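Local coordinates for protein salmonella typhimurium DB7155 bacteriophage DET7 tailspike (Bacteriophage, PDB 2V5I) that serves as the receptor-binding tailspike of phage Det7, binding and probably hydrolysing the O-antigen polysaccharide of its Salmonella host, at residues G247-R252 against D279-S284; D288-G293 against D325-M330; L333-G338 against A355-L360. All blocks are in the same frame, centred on the assembly; numbering follows the deposited sequence.

Contact 1 (G247-R252 against D279-S284)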
# COMPACT_ATOMS: atom_id res chain seq x y z
N GLY A 247 9.58 -3.98 8.33
CA GLY A 247 9.26 -5.38 8.11
C GLY A 247 9.11 -6.28 9.33
O GLY A 247 9.28 -7.51 9.21
N VAL A 248 8.75 -5.70 10.47
CA VAL A 248 8.72 -6.48 11.73
C VAL A 248 7.28 -6.75 12.19
O VAL A 248 6.42 -5.90 12.02
CB VAL A 248 9.45 -5.69 12.86
CG1 VAL A 248 9.55 -6.48 14.14
CG2 VAL A 248 10.84 -5.26 12.41
N THR A 249 7.04 -7.88 12.87
CA THR A 249 5.73 -8.12 13.47
C THR A 249 5.93 -8.28 14.97
O THR A 249 6.89 -8.92 15.41
CB THR A 249 5.11 -9.42 12.91
OG1 THR A 249 4.89 -9.28 11.50
CG2 THR A 249 3.79 -9.78 13.63
N SER A 250 5.02 -7.68 15.76
CA SER A 250 4.85 -7.96 17.18
C SER A 250 3.48 -8.52 17.44
O SER A 250 2.51 -8.00 16.96
CB SER A 250 5.01 -6.67 18.02
OG SER A 250 4.51 -6.78 19.37
N TRP A 251 3.43 -9.58 18.24
CA TRP A 251 2.16 -10.23 18.65
C TRP A 251 2.07 -10.32 20.20
O TRP A 251 3.03 -10.75 20.89
CB TRP A 251 2.08 -11.63 18.09
CG TRP A 251 0.82 -12.43 18.44
CD1 TRP A 251 -0.47 -12.19 18.09
CD2 TRP A 251 0.82 -13.65 19.18
NE1 TRP A 251 -1.29 -13.19 18.56
CE2 TRP A 251 -0.51 -14.12 19.21
CE3 TRP A 251 1.83 -14.41 19.75
CZ2 TRP A 251 -0.85 -15.32 19.85
CZ3 TRP A 251 1.50 -15.61 20.38
CH2 TRP A 251 0.16 -16.06 20.39
N ARG A 252 0.93 -9.90 20.72
CA ARG A 252 0.57 -9.96 22.15
C ARG A 252 1.60 -9.29 23.08
O ARG A 252 1.87 -9.76 24.19
CB ARG A 252 0.29 -11.41 22.57
CG ARG A 252 -1.03 -11.95 22.04
CD ARG A 252 -1.33 -13.35 22.55
NE ARG A 252 -2.64 -13.79 22.03
CZ ARG A 252 -3.17 -14.98 22.28
NH1 ARG A 252 -2.52 -15.85 23.02
NH2 ARG A 252 -4.35 -15.30 21.77
N ASP A 279 6.25 -0.98 6.79
CA ASP A 279 6.06 -2.37 6.39
C ASP A 279 5.99 -3.31 7.60
O ASP A 279 6.43 -4.45 7.54
CB ASP A 279 7.19 -2.82 5.44
CG ASP A 279 7.37 -1.99 4.18
OD1 ASP A 279 6.51 -1.18 3.77
OD2 ASP A 279 8.45 -2.22 3.53
N SER A 280 5.37 -2.83 8.68
CA SER A 280 5.37 -3.56 9.96
C SER A 280 3.95 -3.78 10.49
O SER A 280 3.00 -3.17 10.04
CB SER A 280 6.23 -2.85 10.98
OG SER A 280 7.58 -2.80 10.56
N VAL A 281 3.81 -4.76 11.40
CA VAL A 281 2.50 -5.28 11.79
C VAL A 281 2.48 -5.47 13.29
O VAL A 281 3.41 -6.06 13.85
CB VAL A 281 2.25 -6.65 11.14
CG1 VAL A 281 0.90 -7.16 11.56
CG2 VAL A 281 2.32 -6.53 9.59
N ALA A 282 1.44 -4.91 13.97
CA ALA A 282 1.24 -5.18 15.42
C ALA A 282 -0.08 -5.89 15.57
O ALA A 282 -1.11 -5.40 15.12
CB ALA A 282 1.26 -3.90 16.25
N LEU A 283 -0.07 -7.05 16.27
CA LEU A 283 -1.25 -7.90 16.45
C LEU A 283 -1.49 -8.09 17.97
O LEU A 283 -0.55 -8.44 18.73
CB LEU A 283 -1.01 -9.27 15.81
CG LEU A 283 -0.76 -9.29 14.30
CD1 LEU A 283 -0.56 -10.74 13.94
CD2 LEU A 283 -1.85 -8.69 13.56
N SER A 284 -2.72 -7.82 18.42
CA SER A 284 -3.17 -8.04 19.79
C SER A 284 -2.28 -7.45 20.90
O SER A 284 -2.08 -8.14 21.90
CB SER A 284 -3.34 -9.53 20.01
OG SER A 284 -4.31 -10.05 19.07
O HOH W 1 1.69 -6.76 19.95
O HOH W 2 -4.04 -12.87 19.39
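Gly247 opens the pairing with a CA-H...O contact: its CA lies 3.0 Å from O of Asp279. At Val248 a side chain stands in for a backbone acceptor, since N of Val248 gives a nearly straight bond (169°) to OG of Ser280 at 3.1 Å. The same OG is also bonded to O of Arg278, just ahead of the corner in its own chain, and so bridges this corner to N of Val248. O of Val248 then accepts N of Val281 at 2.9 Å. Thr249 and Val281 lie side by side, with OG1 of Thr249 3.7 Å from CB of Val281. Ser250 pairs through both its N, with O of Val281, and its O, with N of Leu283 at 2.8 Å. In Trp251, CG is anti to the backbone N (chi1 179°), and the indole presents its CD1 edge to CB of Leu283 at 3.7 Å. O of Leu283 takes N of Arg252 at 2.9 Å as well as a water from OG of Ser250. Arg252 lays CD over one indole face. A second water is held by NE1 of Trp251, NE of Arg252 and OG of Ser284; Arg252 also reaches Tyr224 and Ser284 reaches Asn331. Successive rungs of a right-handed parallel beta-helix stack here: strand 249-251 lies between 220-224 and 280-283, strand 323-330 follows, and Ser240 of the second subunit packs on Trp251 and Leu283.

Contact 2 (D288-G293 against D325-M330); sequences DGFDLG and DNILVM
Phe290 and Ile327 meet through complementary torsions. CG of Phe290 is set anti to its own carbonyl carbon (chi1 -68°), which sends the ring across toward segment 325-330. Ile327 takes the less usual choice, with CG1 in the crowded position between N and the carbonyl carbon (chi1 58°), and the extended second torsion then carries CD1 over the ring. The result is a CH-pi contact: CD1 of Ile327 stands 4.0 Å from the centroid of the Phe290 ring, only 14° off its normal. The other branch, CG2 of Ile327, touches CZ of Phe290 at 3.8 Å, and the isoleucine thus grips both the face and the far end of the ring. Val329 comes to the edge instead, its CG2 lying near the ring plane and 3.5 Å from CD1 of Phe290. The other branch of Val329, CG1, rests 3.9 Å from CA of Gly289; glycine lets the chains come this close, since a CB there would run into CG2 of Val329. O of Leu328 also lies near the ring plane. The two segments, one from each wall of the beta-helix, meet through apolar and CH-pi contacts across the interior. Phe290 also stacks on Phe258 of the preceding rung, and its strand 290-291 runs between 258-260 and 335-342. The opposing strand 323-330 lies between 280-283 and 345-352, and Leu328, pointing away from segment 288-293, packs on Leu323 of the second subunit.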
# COMPACT_ATOMS: atom_id res chain seq x y z
N ASP A 288 -0.86 -0.31 22.79
CA ASP A 288 -0.98 0.28 21.45
C ASP A 288 -0.30 -0.61 20.41
O ASP A 288 0.67 -1.32 20.75
CB ASP A 288 -0.33 1.66 21.39
CG ASP A 288 -1.03 2.70 22.26
OD1 ASP A 288 -2.00 2.38 23.00
OD2 ASP A 288 -0.59 3.88 22.11
N GLY A 289 -0.70 -0.52 19.14
CA GLY A 289 0.04 -1.21 18.10
C GLY A 289 1.39 -0.47 17.94
O GLY A 289 2.46 -1.03 18.09
N PHE A 290 1.28 0.79 17.49
CA PHE A 290 2.45 1.68 17.40
C PHE A 290 2.18 2.89 18.32
O PHE A 290 1.15 3.56 18.15
CB PHE A 290 2.61 2.18 15.96
CG PHE A 290 2.99 1.12 14.98
CD1 PHE A 290 2.02 0.19 14.52
CD2 PHE A 290 4.25 1.01 14.47
CE1 PHE A 290 2.38 -0.78 13.62
CE2 PHE A 290 4.59 -0.01 13.53
CZ PHE A 290 3.64 -0.89 13.16
N ASP A 291 3.06 3.11 19.30
CA ASP A 291 2.99 4.24 20.25
C ASP A 291 4.13 5.18 19.93
O ASP A 291 5.24 4.99 20.41
CB ASP A 291 3.14 3.74 21.70
CG ASP A 291 3.12 4.84 22.75
OD1 ASP A 291 2.90 6.03 22.41
OD2 ASP A 291 3.38 4.50 23.92
N LEU A 292 3.84 6.18 19.09
CA LEU A 292 4.86 7.04 18.50
C LEU A 292 4.94 8.49 19.00
O LEU A 292 5.60 9.33 18.39
CB LEU A 292 4.78 7.02 16.96
CG LEU A 292 4.67 5.62 16.31
CD1 LEU A 292 4.60 5.73 14.81
CD2 LEU A 292 5.79 4.73 16.75
N GLY A 293 4.30 8.74 20.11
CA GLY A 293 4.33 10.04 20.72
C GLY A 293 5.66 10.37 21.36
O GLY A 293 6.45 9.51 21.63
N ASP A 325 4.72 4.65 7.20
CA ASP A 325 4.10 4.21 5.93
C ASP A 325 3.97 2.70 5.88
O ASP A 325 4.87 1.97 6.25
CB ASP A 325 4.99 4.66 4.73
CG ASP A 325 4.43 4.25 3.38
OD1 ASP A 325 3.38 4.79 2.95
OD2 ASP A 325 5.04 3.38 2.70
N ASN A 326 2.80 2.25 5.44
CA ASN A 326 2.52 0.85 5.21
C ASN A 326 2.63 0.02 6.49
O ASN A 326 3.39 -0.92 6.60
CB ASN A 326 3.42 0.25 4.14
CG ASN A 326 3.02 -1.16 3.79
OD1 ASN A 326 1.87 -1.52 3.97
ND2 ASN A 326 3.96 -1.95 3.28
N ILE A 327 1.83 0.44 7.48
CA ILE A 327 1.75 -0.30 8.74
C ILE A 327 0.35 -0.86 8.96
O ILE A 327 -0.62 -0.30 8.48
CB ILE A 327 2.20 0.58 9.95
CG1 ILE A 327 1.39 1.86 10.10
CG2 ILE A 327 3.69 0.91 9.84
CD1 ILE A 327 1.48 2.49 11.43
N LEU A 328 0.27 -1.94 9.73
CA LEU A 328 -1.00 -2.66 9.96
C LEU A 328 -1.13 -3.00 11.44
O LEU A 328 -0.14 -3.42 12.06
CB LEU A 328 -1.04 -3.97 9.17
CG LEU A 328 -2.18 -4.98 9.43
CD1 LEU A 328 -3.50 -4.42 9.05
CD2 LEU A 328 -1.90 -6.32 8.72
N VAL A 329 -2.30 -2.70 12.02
CA VAL A 329 -2.57 -3.06 13.40
C VAL A 329 -3.92 -3.80 13.46
O VAL A 329 -4.88 -3.34 12.86
CB VAL A 329 -2.63 -1.84 14.34
CG1 VAL A 329 -2.94 -2.25 15.78
CG2 VAL A 329 -1.31 -0.99 14.29
N MET A 330 -3.98 -4.88 14.26
CA MET A 330 -5.26 -5.54 14.51
C MET A 330 -5.38 -6.02 15.94
O MET A 330 -4.38 -6.43 16.56
CB MET A 330 -5.39 -6.75 13.57
CG MET A 330 -5.42 -6.39 12.12
SD MET A 330 -5.71 -7.84 11.06
CE MET A 330 -7.32 -8.32 11.66

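Contact 3 (L333-G338 against A355-L360)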
# COMPACT_ATOMS: atom_id res chain seq x y z
N LEU A 333 -5.92 -3.76 22.41
CA LEU A 333 -6.83 -3.47 23.53
C LEU A 333 -6.82 -1.99 23.91
O LEU A 333 -7.84 -1.50 24.44
CB LEU A 333 -6.52 -4.40 24.70
CG LEU A 333 -7.48 -4.34 25.88
CD1 LEU A 333 -8.89 -4.72 25.54
CD2 LEU A 333 -6.97 -5.26 27.00
N GLY A 334 -5.71 -1.27 23.68
CA GLY A 334 -5.54 0.14 23.94
C GLY A 334 -5.94 0.99 22.76
O GLY A 334 -7.14 1.25 22.56
N VAL A 335 -4.97 1.53 22.03
CA VAL A 335 -5.20 2.33 20.83
C VAL A 335 -4.39 1.70 19.67
O VAL A 335 -3.18 1.46 19.86
CB VAL A 335 -4.68 3.74 21.04
CG1 VAL A 335 -4.88 4.60 19.81
CG2 VAL A 335 -5.40 4.39 22.17
N GLY A 336 -4.94 1.56 18.48
CA GLY A 336 -4.15 0.96 17.43
C GLY A 336 -2.88 1.73 17.08
O GLY A 336 -1.78 1.15 17.06
N LEU A 337 -3.06 3.01 16.70
CA LEU A 337 -1.97 3.94 16.36
C LEU A 337 -2.10 5.19 17.26
O LEU A 337 -3.08 5.92 17.20
CB LEU A 337 -2.02 4.36 14.89
CG LEU A 337 -1.01 5.41 14.47
CD1 LEU A 337 0.41 4.99 14.59
CD2 LEU A 337 -1.28 5.83 13.03
N GLY A 338 -1.05 5.42 18.05
CA GLY A 338 -0.97 6.56 18.94
C GLY A 338 0.16 7.44 18.51
O GLY A 338 1.25 6.98 18.22
N ALA A 355 -10.10 -3.68 19.70
CA ALA A 355 -11.02 -3.62 20.83
C ALA A 355 -11.24 -2.22 21.39
O ALA A 355 -12.35 -1.90 21.83
CB ALA A 355 -10.56 -4.54 21.95
N GLY A 356 -10.20 -1.39 21.44
CA GLY A 356 -10.36 0.02 21.74
C GLY A 356 -10.27 0.93 20.51
O GLY A 356 -10.54 0.50 19.38
N ALA A 357 -9.89 2.18 20.73
CA ALA A 357 -9.82 3.18 19.67
C ALA A 357 -8.85 2.71 18.58
O ALA A 357 -7.84 2.05 18.85
CB ALA A 357 -9.39 4.47 20.23
N GLY A 358 -9.09 3.17 17.35
CA GLY A 358 -8.19 2.83 16.29
C GLY A 358 -7.01 3.76 16.15
O GLY A 358 -5.90 3.30 15.87
N MET A 359 -7.25 5.07 16.26
CA MET A 359 -6.18 6.05 16.20
C MET A 359 -6.44 7.16 17.21
O MET A 359 -7.55 7.64 17.32
CB MET A 359 -6.03 6.67 14.79
CG MET A 359 -4.82 7.61 14.67
SD MET A 359 -4.45 8.11 12.96
CE MET A 359 -5.66 9.44 12.80
N LEU A 360 -5.37 7.63 17.87
CA LEU A 360 -5.45 8.78 18.75
C LEU A 360 -4.24 9.60 18.42
O LEU A 360 -3.10 9.29 18.81
CB LEU A 360 -5.47 8.38 20.23
CG LEU A 360 -6.04 9.44 21.18
CD1 LEU A 360 -6.06 8.89 22.59
CD2 LEU A 360 -5.27 10.72 21.14
O HOH W 3 -9.28 2.95 23.46
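Peptide units around Gly336 and Gly358 are the flat groups here, for no ring or charged plane takes part. N of Gly336 approaches O of Ala357 at 3.0 Å, tilted 21° from the carbonyl plane. N of Leu337 does likewise with O of Gly358, also at 3.0 Å but tilted 28°, so two successive amides grip two successive carbonyls somewhat obliquely. Past the corner, N of Leu360 meets O of Leu337 at 2.9 Å. Ahead of the corner a water bridges the chains, donating to O of Gly334 and accepting from N of Ala357. These are corners of adjacent rungs of a parallel beta-helix, stacked in register. A CB on Gly336 would run into O of Gly358, and one on Gly356 into O of Gly334, so glycine suits both places; on the second rung the bend passes through Gly358. Leu337 and Met359 point the same way into the buried side, CD2 of the leucine 3.9 Å from SD of the methionine; Met359 bends at its last torsion and touches Ile388 of the following rung. Val335, with CG1 anti to N (chi1 179°), reaches diagonally forward: its CG1 lies 3.8 Å from CB of Leu360. Nearer the start, CD1 of Leu333 touches CB of Ala355 at 4.0 Å. Strand 335-342 is held from its other side by the preceding rung, where OD1 of Asp288 accepts N of Val335.

The three contacts follow one another along the chain, each closing before the next opens. Contacts 1 and 2 have centres about 8 Å apart and share a wall, because strands 280-283 and 323-330 are neighbours; Asp279 and Asn326 probably hydrogen-bond between them. Contact 2 is about 9 Å from contact 3, centre to centre, and joins it through another wall, where strand 290-291 pairs with 335-342. Contacts 1 and 3, about 14 Å apart between centres, do not touch: they are pairings along separate walls, and contact 2 spans the interior between those walls. Contacts 1 and 2 lie at the trimer interface, Asn326 meeting its counterparts in both other subunits, whereas contact 3 touches no other chain.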